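Local coordinates for RagA protein (Porphyromonas gingivalis, PDB 6SLN), which probably imports peptides or similar nutrients across the outer membrane as a TonB-dependent receptor, a beta-barrel transporter whose N-terminal plug fills the pore, at residues E112-A116 and Y333-E337; D170-M175 and S370-R376; N178-S184 and V203-K209; Y328-F334 and R348-N354. All blocks are in the same frame, centred on the assembly; numbering follows the deposited sequence.

Contact 1: E112-A116 and Y333-E337; sequences EKPVA and YFDQE
Plug meets barrel wall here: A116 and V115, in a plug loop of this TonB-dependent receptor, lie against Q336 and F334 on the inward-facing side of barrel strand 325-337. One hydrogen bond crosses between them. The backbone N of A116 donates to OE1 of Q336 over 3.1 Å with an N-H...O angle of 148°, the donor lying somewhat out of the plane of the amide carbonyl. Q336 reaches the loop because its chain is straight, with CG trans to the backbone N (chi1 180°) and the next bond also extended. The amide therefore reaches the loop backbone, where Q336 crosses V115 obliquely, and the bond to A116 N helps fix its rotation, leaving NE2 beside CG1 of V115. The amide carbon CD of Q336 lies 3.7 Å from P114 O.

F334, two residues before Q336 and on the same side of the strand, supplies the aromatic part of the contact. Its far end does the touching: CZ is 3.5 Å from V115 C, CE2 approaches K113 O at the ring edge (3.7 Å), and CE1 meets the methyl CB of A116 at 4.0 Å. The ring thus meets the loop backbone more than the loop's side chains, while Q336 OE1 lies in plane at the edge of the same ring. The loop nestles in a curved stretch of wall: F334 and Q336 also touch strand 309-322, A116 packs on F346 of strand 345-360, and P114 and V115 lean away on strands 986-996 and 951-964.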
# COMPACT_ATOMS: atom_id res chain seq x y z
N GLU A 112 -28.67 5.41 23.68
CA GLU A 112 -29.02 6.39 22.66
C GLU A 112 -28.50 7.79 22.97
O GLU A 112 -29.24 8.62 23.52
CB GLU A 112 -30.54 6.44 22.46
CG GLU A 112 -31.19 5.15 21.94
CD GLU A 112 -31.29 5.09 20.41
OE1 GLU A 112 -30.43 4.42 19.79
OE2 GLU A 112 -32.22 5.72 19.83
N LYS A 113 -27.25 8.07 22.63
CA LYS A 113 -26.69 9.38 22.92
C LYS A 113 -26.03 9.93 21.67
O LYS A 113 -25.42 9.19 20.90
CB LYS A 113 -25.69 9.32 24.09
CG LYS A 113 -26.34 8.97 25.44
CD LYS A 113 -25.74 9.71 26.64
CE LYS A 113 -26.82 10.29 27.57
NZ LYS A 113 -27.66 9.25 28.26
N PRO A 114 -26.14 11.22 21.43
CA PRO A 114 -25.83 11.73 20.09
C PRO A 114 -24.35 11.96 19.84
O PRO A 114 -24.00 12.79 19.00
CB PRO A 114 -26.60 13.06 20.04
CG PRO A 114 -26.64 13.52 21.47
CD PRO A 114 -26.62 12.28 22.34
N VAL A 115 -23.47 11.24 20.55
CA VAL A 115 -22.06 11.22 20.19
C VAL A 115 -21.55 9.79 20.20
O VAL A 115 -22.08 8.92 20.91
CB VAL A 115 -21.20 12.11 21.11
CG1 VAL A 115 -21.29 13.57 20.69
CG2 VAL A 115 -21.58 11.91 22.56
N ALA A 116 -20.52 9.53 19.40
CA ALA A 116 -19.89 8.22 19.37
C ALA A 116 -19.04 7.96 20.59
O ALA A 116 -18.74 6.80 20.89
CB ALA A 116 -19.02 8.06 18.13
N TYR A 333 -27.46 2.00 12.90
CA TYR A 333 -26.81 3.02 12.10
C TYR A 333 -26.55 4.22 13.00
O TYR A 333 -27.31 4.48 13.94
CB TYR A 333 -27.67 3.39 10.88
CG TYR A 333 -27.36 4.70 10.20
CD1 TYR A 333 -26.35 4.79 9.25
CD2 TYR A 333 -28.10 5.85 10.50
CE1 TYR A 333 -26.06 5.99 8.61
CE2 TYR A 333 -27.82 7.06 9.87
CZ TYR A 333 -26.80 7.13 8.92
OH TYR A 333 -26.52 8.33 8.28
N PHE A 334 -25.47 4.93 12.72
CA PHE A 334 -25.15 6.13 13.49
C PHE A 334 -24.31 7.04 12.63
O PHE A 334 -23.34 6.60 12.02
CB PHE A 334 -24.42 5.77 14.79
CG PHE A 334 -23.98 6.96 15.60
CD1 PHE A 334 -22.76 7.58 15.36
CD2 PHE A 334 -24.78 7.44 16.63
CE1 PHE A 334 -22.36 8.66 16.10
CE2 PHE A 334 -24.38 8.53 17.39
CZ PHE A 334 -23.17 9.14 17.12
N ASP A 335 -24.70 8.31 12.57
CA ASP A 335 -23.90 9.32 11.88
C ASP A 335 -23.91 10.58 12.71
O ASP A 335 -24.97 11.10 13.04
CB ASP A 335 -24.44 9.59 10.48
CG ASP A 335 -23.48 10.40 9.64
OD1 ASP A 335 -22.47 10.87 10.20
OD2 ASP A 335 -23.72 10.56 8.43
N GLN A 336 -22.72 11.05 13.06
CA GLN A 336 -22.56 12.31 13.79
C GLN A 336 -21.67 13.22 12.96
O GLN A 336 -20.48 12.94 12.80
CB GLN A 336 -21.97 12.07 15.17
CG GLN A 336 -21.77 13.35 15.98
CD GLN A 336 -20.84 13.14 17.15
OE1 GLN A 336 -20.56 12.01 17.54
NE2 GLN A 336 -20.33 14.23 17.69
N GLU A 337 -22.25 14.29 12.43
CA GLU A 337 -21.50 15.22 11.59
C GLU A 337 -20.77 16.23 12.45
O GLU A 337 -21.28 16.68 13.49
CB GLU A 337 -22.43 15.94 10.61
CG GLU A 337 -22.68 15.17 9.32
CD GLU A 337 -21.41 14.50 8.79
OE1 GLU A 337 -21.49 13.32 8.39
OE2 GLU A 337 -20.33 15.16 8.78

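Contact 2: D170-M175 and S370-R376; sequences DVVATM and SGAIANR. With C8E ((hydroxyethyloxy)tri(ethyloxy)octane), chain J.
The C-terminal end of a short plug helix rests on the inner barrel wall here, where T174 sits over A372 and R376 reaches up to D170. T174 is the central residue. Its CB packs on CB of A372 at 3.8 Å, and its methyl CG2 faces A374 and lies 3.8 Å from NH2 of R376, at the guanidinium edge. The methyl can turn to the wall because OG1 takes the opposite task, folding back to donate to V171 O of the helix's last turn over 2.7 Å (chi1 71°).

A water joins the two backbones, donating to T174 O and to G371 O at 2.8 Å and 2.6 Å. R376, extended from CG to NE, crosses T174 at about a right angle and brings NH2 within 2.9 Å of D170 O, close to the guanidinium plane. The D170 carboxylate lies off that plane, so its attraction is probably only electrostatic. At the other end M175 CE touches S370 OG, a hydroxyl bonded to N443.

Strand 363-377 carries the helix on its inner side and a detergent molecule against G371 on its outer side. It runs between strands 345-360 and 435-450, and V171 and A173 extend the helix's footing onto both.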
# COMPACT_ATOMS: atom_id res chain seq x y z
N ASP A 170 -11.36 2.87 20.56
CA ASP A 170 -11.83 3.04 19.19
C ASP A 170 -12.75 1.89 18.78
O ASP A 170 -13.80 2.11 18.17
CB ASP A 170 -10.64 3.14 18.22
CG ASP A 170 -9.76 4.35 18.50
OD1 ASP A 170 -10.30 5.44 18.78
OD2 ASP A 170 -8.52 4.20 18.43
N VAL A 171 -12.37 0.66 19.13
CA VAL A 171 -13.22 -0.48 18.80
C VAL A 171 -14.51 -0.40 19.61
O VAL A 171 -15.56 -0.87 19.17
CB VAL A 171 -12.43 -1.80 19.02
CG1 VAL A 171 -13.33 -3.02 18.93
CG2 VAL A 171 -11.28 -1.94 18.00
N VAL A 172 -14.45 0.21 20.80
CA VAL A 172 -15.67 0.41 21.59
C VAL A 172 -16.60 1.39 20.89
O VAL A 172 -17.82 1.20 20.89
CB VAL A 172 -15.32 0.88 23.01
CG1 VAL A 172 -16.58 1.34 23.72
CG2 VAL A 172 -14.68 -0.23 23.79
N ALA A 173 -16.06 2.45 20.27
CA ALA A 173 -16.87 3.36 19.46
C ALA A 173 -17.54 2.67 18.26
O ALA A 173 -18.58 3.14 17.79
CB ALA A 173 -16.02 4.53 18.97
N THR A 174 -16.95 1.60 17.72
CA THR A 174 -17.58 0.89 16.61
C THR A 174 -18.72 -0.02 17.08
O THR A 174 -19.29 -0.73 16.25
CB THR A 174 -16.56 0.05 15.82
OG1 THR A 174 -16.13 -1.09 16.59
CG2 THR A 174 -15.34 0.90 15.39
N MET A 175 -19.05 -0.00 18.36
CA MET A 175 -20.11 -0.83 18.92
C MET A 175 -21.35 0.00 19.21
O MET A 175 -21.26 1.19 19.55
CB MET A 175 -19.66 -1.52 20.22
CG MET A 175 -18.39 -2.38 20.14
SD MET A 175 -18.40 -3.54 21.52
CE MET A 175 -17.08 -4.65 21.08
N SER A 370 -19.64 -9.24 17.30
CA SER A 370 -19.93 -7.86 16.94
C SER A 370 -19.10 -7.47 15.72
O SER A 370 -18.03 -8.02 15.47
CB SER A 370 -19.66 -6.90 18.10
OG SER A 370 -18.28 -6.88 18.44
N GLY A 371 -19.61 -6.49 14.98
CA GLY A 371 -18.88 -6.01 13.82
C GLY A 371 -19.44 -4.67 13.38
O GLY A 371 -20.51 -4.24 13.81
N ALA A 372 -18.69 -4.03 12.49
CA ALA A 372 -19.05 -2.68 12.10
C ALA A 372 -18.35 -2.30 10.81
O ALA A 372 -17.22 -2.73 10.56
CB ALA A 372 -18.68 -1.68 13.20
N ILE A 373 -19.04 -1.49 10.01
CA ILE A 373 -18.40 -0.67 8.98
C ILE A 373 -18.42 0.76 9.51
O ILE A 373 -19.47 1.28 9.87
CB ILE A 373 -19.11 -0.80 7.63
CG1 ILE A 373 -18.99 -2.23 7.10
CG2 ILE A 373 -18.51 0.17 6.63
CD1 ILE A 373 -19.60 -2.40 5.70
N ALA A 374 -17.25 1.38 9.58
CA ALA A 374 -17.11 2.65 10.27
C ALA A 374 -16.37 3.64 9.38
O ALA A 374 -15.44 3.26 8.67
CB ALA A 374 -16.38 2.46 11.61
N ASN A 375 -16.80 4.91 9.44
CA ASN A 375 -16.17 6.00 8.70
C ASN A 375 -15.75 7.07 9.70
O ASN A 375 -16.61 7.68 10.36
CB ASN A 375 -17.13 6.56 7.64
CG ASN A 375 -17.62 5.50 6.67
OD1 ASN A 375 -16.82 4.79 6.05
ND2 ASN A 375 -18.94 5.37 6.54
N ARG A 376 -14.45 7.27 9.84
CA ARG A 376 -13.87 8.25 10.74
C ARG A 376 -13.21 9.33 9.90
O ARG A 376 -12.41 9.02 9.02
CB ARG A 376 -12.80 7.64 11.65
CG ARG A 376 -13.27 7.13 12.98
CD ARG A 376 -12.08 6.71 13.85
NE ARG A 376 -12.54 5.94 15.01
CZ ARG A 376 -12.88 4.65 14.97
NH1 ARG A 376 -12.81 3.96 13.84
NH2 ARG A 376 -13.29 4.04 16.08
C1 C8E J . -29.09 -10.16 12.89
C2 C8E J . -27.73 -9.71 12.36
C3 C8E J . -26.53 -10.05 13.28
C4 C8E J . -25.21 -9.50 12.70
C5 C8E J . -23.99 -9.69 13.60
C6 C8E J . -22.66 -9.62 12.84
C7 C8E J . -21.46 -9.56 13.79
C8 C8E J . -20.11 -9.45 13.08
O9 C8E J . -19.42 -10.69 13.11
C10 C8E J . -18.29 -10.77 12.25
C11 C8E J . -18.39 -11.97 11.31
O12 C8E J . -17.66 -13.11 11.72
C13 C8E J . -18.45 -14.29 11.72
C14 C8E J . -17.74 -15.48 12.40
O15 C8E J . -18.60 -16.16 13.30
C16 C8E J . -17.95 -16.72 14.44
C17 C8E J . -18.55 -18.09 14.78
O18 C8E J . -17.88 -18.73 15.85
C19 C8E J . -18.66 -18.92 17.02
C20 C8E J . -18.47 -20.33 17.61
O21 C8E J . -18.48 -20.30 19.03
O HOH W 1 -20.58 -3.26 16.27

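Contact 3: N178-S184 and V203-K209; sequences NDFESMS and VVFIQTK
K209 grips the turn ahead of strand 180-186 twice: NZ donates to N178 O over 2.6 Å, and its backbone N donates to D179 O over 2.7 Å. Both donors approach nearly in line with the carbonyl bond, and the extended lysine chain lies along the turn to get there. The segments are antiparallel neighbours in the mixed sheet of the plug domain, and a classic beta bulge interrupts their pairing. At the bulge E181 N and S182 N both donate to Q207 O, at 2.6 Å and 3.3 Å respectively. Regular pairing resumes beyond it, with Q207 N bonded to S182 O and a reciprocal pair between S184 and F205.

Outward from this backbone, E181 crosses the K209 chain at about a right angle, with OE2 near CG. On the side of the sheet bearing M183 and I206 the packing is apolar. I206 CG2 sits over the centre of the F180 ring, 3.5 Å from the centroid and 9° off its normal, a CH-pi contact. The branch reaches that place because CG2, rather than CG1, is trans to the backbone N. M183 runs alongside I206, its sulfur against V204 CG1, and bends at its last torsion (chi3 -51°) to bring CE within 3.5 Å of I206 CG1.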
# COMPACT_ATOMS: atom_id res chain seq x y z
N ASN A 178 -26.43 0.75 22.71
CA ASN A 178 -27.71 0.24 23.15
C ASN A 178 -27.67 -1.24 23.46
O ASN A 178 -28.59 -1.74 24.12
CB ASN A 178 -28.77 0.49 22.09
CG ASN A 178 -29.60 1.67 22.40
OD1 ASN A 178 -29.72 2.57 21.58
ND2 ASN A 178 -30.17 1.70 23.60
N ASP A 179 -26.65 -1.94 22.96
CA ASP A 179 -26.42 -3.34 23.29
C ASP A 179 -25.79 -3.52 24.67
O ASP A 179 -25.65 -4.66 25.11
CB ASP A 179 -25.54 -3.99 22.23
CG ASP A 179 -26.12 -3.84 20.85
OD1 ASP A 179 -27.35 -3.72 20.75
OD2 ASP A 179 -25.35 -3.85 19.87
N PHE A 180 -25.42 -2.42 25.34
CA PHE A 180 -24.78 -2.47 26.65
C PHE A 180 -25.82 -2.58 27.76
O PHE A 180 -26.74 -1.76 27.85
CB PHE A 180 -23.91 -1.24 26.88
CG PHE A 180 -22.78 -1.09 25.89
CD1 PHE A 180 -22.46 -2.10 25.01
CD2 PHE A 180 -22.04 0.07 25.86
CE1 PHE A 180 -21.42 -1.95 24.12
CE2 PHE A 180 -20.99 0.23 24.97
CZ PHE A 180 -20.68 -0.78 24.11
N GLU A 181 -25.67 -3.60 28.61
CA GLU A 181 -26.57 -3.78 29.73
C GLU A 181 -26.15 -2.91 30.91
O GLU A 181 -26.97 -2.19 31.49
CB GLU A 181 -26.60 -5.24 30.16
CG GLU A 181 -27.62 -5.56 31.23
CD GLU A 181 -29.00 -5.07 30.86
OE1 GLU A 181 -29.33 -3.91 31.22
OE2 GLU A 181 -29.75 -5.83 30.21
N SER A 182 -24.88 -2.98 31.26
CA SER A 182 -24.38 -2.24 32.40
C SER A 182 -22.92 -1.91 32.14
O SER A 182 -22.32 -2.37 31.16
CB SER A 182 -24.54 -3.03 33.70
OG SER A 182 -24.32 -4.42 33.48
N MET A 183 -22.38 -1.07 33.00
CA MET A 183 -20.96 -0.76 33.01
C MET A 183 -20.53 -0.67 34.46
O MET A 183 -21.10 0.09 35.24
CB MET A 183 -20.66 0.53 32.26
CG MET A 183 -19.23 0.99 32.42
SD MET A 183 -18.90 2.46 31.44
CE MET A 183 -19.51 1.96 29.83
N SER A 184 -19.57 -1.51 34.83
CA SER A 184 -19.01 -1.54 36.17
C SER A 184 -17.64 -0.88 36.17
O SER A 184 -16.81 -1.16 35.30
CB SER A 184 -18.91 -2.97 36.70
OG SER A 184 -20.15 -3.64 36.65
N VAL A 203 -10.54 -0.56 36.13
CA VAL A 203 -11.06 -1.42 35.08
C VAL A 203 -12.48 -0.99 34.76
O VAL A 203 -13.31 -0.87 35.67
CB VAL A 203 -10.99 -2.91 35.47
CG1 VAL A 203 -11.81 -3.73 34.50
CG2 VAL A 203 -9.54 -3.38 35.47
N VAL A 204 -12.76 -0.74 33.49
CA VAL A 204 -14.09 -0.39 33.02
C VAL A 204 -14.63 -1.63 32.32
O VAL A 204 -14.17 -1.99 31.24
CB VAL A 204 -14.08 0.82 32.08
CG1 VAL A 204 -15.49 1.34 31.85
CG2 VAL A 204 -13.18 1.92 32.62
N PHE A 205 -15.59 -2.29 32.95
CA PHE A 205 -16.19 -3.49 32.40
C PHE A 205 -17.54 -3.15 31.78
O PHE A 205 -18.46 -2.72 32.49
CB PHE A 205 -16.35 -4.55 33.49
CG PHE A 205 -16.56 -5.93 32.95
CD1 PHE A 205 -17.83 -6.36 32.61
CD2 PHE A 205 -15.50 -6.79 32.79
CE1 PHE A 205 -18.03 -7.63 32.12
CE2 PHE A 205 -15.69 -8.06 32.30
CZ PHE A 205 -16.96 -8.48 31.96
N ILE A 206 -17.65 -3.35 30.48
CA ILE A 206 -18.91 -3.16 29.75
C ILE A 206 -19.51 -4.54 29.50
O ILE A 206 -18.87 -5.40 28.89
CB ILE A 206 -18.69 -2.41 28.43
CG1 ILE A 206 -18.07 -1.03 28.69
CG2 ILE A 206 -20.01 -2.28 27.67
CD1 ILE A 206 -17.69 -0.27 27.44
N GLN A 207 -20.74 -4.76 29.95
CA GLN A 207 -21.42 -6.02 29.70
C GLN A 207 -22.61 -5.79 28.78
O GLN A 207 -23.54 -5.07 29.14
CB GLN A 207 -21.87 -6.69 30.99
CG GLN A 207 -22.32 -8.11 30.73
CD GLN A 207 -22.82 -8.79 31.97
OE1 GLN A 207 -22.81 -8.20 33.06
NE2 GLN A 207 -23.26 -10.03 31.82
N THR A 208 -22.59 -6.45 27.63
CA THR A 208 -23.65 -6.33 26.64
C THR A 208 -24.85 -7.19 27.03
O THR A 208 -24.82 -7.98 27.97
CB THR A 208 -23.11 -6.71 25.25
OG1 THR A 208 -22.80 -8.11 25.21
CG2 THR A 208 -21.85 -5.90 24.91
N LYS A 209 -25.95 -7.02 26.29
CA LYS A 209 -27.22 -7.59 26.69
C LYS A 209 -27.37 -9.04 26.22
O LYS A 209 -26.89 -9.42 25.15
CB LYS A 209 -28.38 -6.77 26.13
CG LYS A 209 -28.60 -5.44 26.82
CD LYS A 209 -29.41 -4.47 25.96
CE LYS A 209 -29.95 -3.31 26.80
NZ LYS A 209 -30.29 -2.09 26.00

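Contact 4: Y328-F334 and R348-N354; sequences YASIGYF and RYSGRLN. With C8E ((hydroxyethyloxy)tri(ethyloxy)octane), chain J; C8E ((hydroxyethyloxy)tri(ethyloxy)octane), chain I.
Y328-F334 and R348-N354 run antiparallel at 178° in a regular hairpin of the transmembrane beta-barrel, where backbone bonds join Y328 with N354, S330 with R352, G332 with S350 and F334 with R348; the one from S330 N is weak.

The barrel-interior side is largely polar, with two aromatic rings among its arginines and hydroxyls. R348, bent at chi3, turns its guanidinium back across F334: NH1 lies 3.5 Å from F334 CB, and NH2 sits above one face of the ring, toward its rim, with the planes 27° apart. A173 O of the plug binds its NE. R352 lays CD at the edge of the Y328 ring, 3.7 Å from CE2, and donates from NH1 to N354 OD1 (2.6 Å), which steadies the guanidinium. Y328 OH and S330 OG both bond to D179 OD1, fastening the wall to the plug.

On the other side, L353 packs on L369 of a neighbouring subunit, while I331 and G351 meet detergent tails as a lipid-facing surface would. One tail has its C5 3.6 Å from G351 C; another has its C3 3.7 Å from I331 CB. At the end of this side the Y333 and Y349 rings lie side by side, oblique to each other at 58°, with Y349 CE2 3.6 Å from Y333 CD1.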
# COMPACT_ATOMS: atom_id res chain seq x y z
N TYR A 328 -29.30 -12.44 21.53
CA TYR A 328 -29.57 -11.00 21.41
C TYR A 328 -28.95 -10.53 20.10
O TYR A 328 -27.72 -10.56 19.95
CB TYR A 328 -29.02 -10.23 22.62
CG TYR A 328 -29.07 -8.71 22.47
CD1 TYR A 328 -30.14 -7.98 22.96
CD2 TYR A 328 -28.03 -8.02 21.85
CE1 TYR A 328 -30.17 -6.60 22.82
CE2 TYR A 328 -28.05 -6.66 21.71
CZ TYR A 328 -29.12 -5.94 22.19
OH TYR A 328 -29.13 -4.57 22.04
N ALA A 329 -29.79 -10.11 19.16
CA ALA A 329 -29.33 -9.59 17.88
C ALA A 329 -29.56 -8.08 17.83
O ALA A 329 -30.40 -7.53 18.54
CB ALA A 329 -30.04 -10.27 16.70
N SER A 330 -28.79 -7.43 16.96
CA SER A 330 -28.88 -5.99 16.79
C SER A 330 -28.28 -5.60 15.45
O SER A 330 -27.23 -6.13 15.05
CB SER A 330 -28.15 -5.27 17.92
OG SER A 330 -28.78 -4.03 18.17
N ILE A 331 -28.94 -4.68 14.74
CA ILE A 331 -28.32 -3.93 13.66
C ILE A 331 -28.68 -2.46 13.85
O ILE A 331 -29.79 -2.14 14.29
CB ILE A 331 -28.74 -4.42 12.25
CG1 ILE A 331 -30.24 -4.31 12.04
CG2 ILE A 331 -28.30 -5.85 12.04
CD1 ILE A 331 -30.72 -5.01 10.79
N GLY A 332 -27.73 -1.58 13.54
CA GLY A 332 -27.93 -0.16 13.80
C GLY A 332 -27.10 0.72 12.89
O GLY A 332 -26.18 0.28 12.20
N TYR A 333 -27.46 2.00 12.90
CA TYR A 333 -26.81 3.02 12.10
C TYR A 333 -26.55 4.22 13.00
O TYR A 333 -27.31 4.48 13.94
CB TYR A 333 -27.67 3.39 10.88
CG TYR A 333 -27.36 4.70 10.20
CD1 TYR A 333 -26.35 4.79 9.25
CD2 TYR A 333 -28.10 5.85 10.50
CE1 TYR A 333 -26.06 5.99 8.61
CE2 TYR A 333 -27.82 7.06 9.87
CZ TYR A 333 -26.80 7.13 8.92
OH TYR A 333 -26.52 8.33 8.28
N PHE A 334 -25.47 4.93 12.72
CA PHE A 334 -25.15 6.13 13.49
C PHE A 334 -24.31 7.04 12.63
O PHE A 334 -23.34 6.60 12.02
CB PHE A 334 -24.42 5.77 14.79
CG PHE A 334 -23.98 6.96 15.60
CD1 PHE A 334 -22.76 7.58 15.36
CD2 PHE A 334 -24.78 7.44 16.63
CE1 PHE A 334 -22.36 8.66 16.10
CE2 PHE A 334 -24.38 8.53 17.39
CZ PHE A 334 -23.17 9.14 17.12
N ARG A 348 -21.16 4.80 11.71
CA ARG A 348 -21.00 3.37 11.92
C ARG A 348 -22.28 2.64 11.51
O ARG A 348 -23.38 3.17 11.65
CB ARG A 348 -20.63 3.05 13.38
CG ARG A 348 -21.81 2.81 14.32
CD ARG A 348 -21.37 2.10 15.60
NE ARG A 348 -21.21 3.03 16.72
CZ ARG A 348 -22.21 3.57 17.39
NH1 ARG A 348 -23.47 3.30 17.09
NH2 ARG A 348 -21.96 4.41 18.39
N TYR A 349 -22.09 1.44 10.97
CA TYR A 349 -23.15 0.46 10.72
C TYR A 349 -22.83 -0.77 11.57
O TYR A 349 -21.84 -1.46 11.30
CB TYR A 349 -23.24 0.09 9.25
CG TYR A 349 -23.39 1.27 8.30
CD1 TYR A 349 -22.31 2.08 8.00
CD2 TYR A 349 -24.61 1.55 7.70
CE1 TYR A 349 -22.44 3.15 7.14
CE2 TYR A 349 -24.75 2.62 6.84
CZ TYR A 349 -23.66 3.41 6.56
OH TYR A 349 -23.77 4.48 5.71
N SER A 350 -23.65 -1.04 12.58
CA SER A 350 -23.35 -2.05 13.58
C SER A 350 -24.12 -3.33 13.32
O SER A 350 -25.27 -3.32 12.88
CB SER A 350 -23.70 -1.57 14.99
OG SER A 350 -23.46 -0.19 15.16
N GLY A 351 -23.48 -4.44 13.65
CA GLY A 351 -24.20 -5.68 13.83
C GLY A 351 -23.71 -6.38 15.09
O GLY A 351 -22.50 -6.36 15.39
N ARG A 352 -24.62 -6.98 15.84
CA ARG A 352 -24.22 -7.78 16.98
C ARG A 352 -25.12 -8.99 17.09
O ARG A 352 -26.35 -8.87 16.99
CB ARG A 352 -24.28 -6.98 18.29
CG ARG A 352 -24.52 -7.88 19.52
CD ARG A 352 -24.50 -7.10 20.82
NE ARG A 352 -23.26 -6.35 20.98
CZ ARG A 352 -22.08 -6.91 21.23
NH1 ARG A 352 -21.99 -8.23 21.37
NH2 ARG A 352 -20.99 -6.15 21.35
N LEU A 353 -24.52 -10.16 17.30
CA LEU A 353 -25.25 -11.37 17.66
C LEU A 353 -24.65 -11.90 18.95
O LEU A 353 -23.48 -12.30 18.97
CB LEU A 353 -25.19 -12.42 16.54
CG LEU A 353 -25.97 -13.67 16.91
CD1 LEU A 353 -27.41 -13.31 17.27
CD2 LEU A 353 -25.95 -14.72 15.80
N ASN A 354 -25.43 -11.87 20.02
CA ASN A 354 -25.05 -12.45 21.30
C ASN A 354 -25.81 -13.75 21.48
O ASN A 354 -27.02 -13.82 21.24
CB ASN A 354 -25.37 -11.50 22.45
CG ASN A 354 -24.27 -10.49 22.71
OD1 ASN A 354 -23.32 -10.35 21.94
ND2 ASN A 354 -24.41 -9.76 23.81
C1 C8E J . -29.09 -10.16 12.89
C2 C8E J . -27.73 -9.71 12.36
C3 C8E J . -26.53 -10.05 13.28
C4 C8E J . -25.21 -9.50 12.70
C5 C8E J . -23.99 -9.69 13.60
C6 C8E J . -22.66 -9.62 12.84
C7 C8E J . -21.46 -9.56 13.79
C8 C8E J . -20.11 -9.45 13.08
O9 C8E J . -19.42 -10.69 13.11
C10 C8E J . -18.29 -10.77 12.25
C11 C8E J . -18.39 -11.97 11.31
O12 C8E J . -17.66 -13.11 11.72
C13 C8E J . -18.45 -14.29 11.72
C14 C8E J . -17.74 -15.48 12.40
O15 C8E J . -18.60 -16.16 13.30
C16 C8E J . -17.95 -16.72 14.44
C17 C8E J . -18.55 -18.09 14.78
O18 C8E J . -17.88 -18.73 15.85
C19 C8E J . -18.66 -18.92 17.02
C20 C8E J . -18.47 -20.33 17.61
O21 C8E J . -18.48 -20.30 19.03
C1 C8E I . -28.03 -0.72 9.18
C2 C8E I . -27.69 -2.11 8.63
C3 C8E I . -26.74 -2.90 9.54
C4 C8E I . -25.71 -3.72 8.74
C5 C8E I . -24.38 -3.89 9.50
C6 C8E I . -23.69 -5.24 9.32
C7 C8E I . -22.26 -5.22 9.89
C8 C8E I . -21.31 -6.12 9.09
O9 C8E I . -19.96 -5.71 9.23
C10 C8E I . -19.04 -6.75 9.54
C11 C8E I . -17.62 -6.37 9.12
O12 C8E I . -16.70 -7.44 9.29
C13 C8E I . -15.49 -7.33 8.53
C14 C8E I . -14.33 -7.96 9.31
O15 C8E I . -13.18 -8.32 8.56
C16 C8E I . -12.94 -9.72 8.56
C17 C8E I . -13.10 -10.40 9.94
O18 C8E I . -13.17 -11.82 9.88
C19 C8E I . -13.04 -12.49 11.13
C20 C8E I . -12.70 -13.97 10.93
O21 C8E I . -12.79 -14.74 12.12

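All four contacts are largely buried, yet they differ in what they join. Contact 3 lies wholly within the plug and contact 4 wholly within the barrel wall, so both rest on antiparallel backbone bonding; the first is broken by a bulge, the second regular. Contacts 1 and 2 bring plug loop and helix end to the wall through wall side chains reaching plug backbone and, in contact 2, a water between backbone oxygens. Strand 325-337 serves contacts 1 and 4, and the strand of contact 2 pairs with one of contact 4, so a continuous patch of wall receives the plug. T208 of contact 3 bonds to N354 of contact 4. Only contacts 2 and 4 also meet detergent, on the wall's outer side.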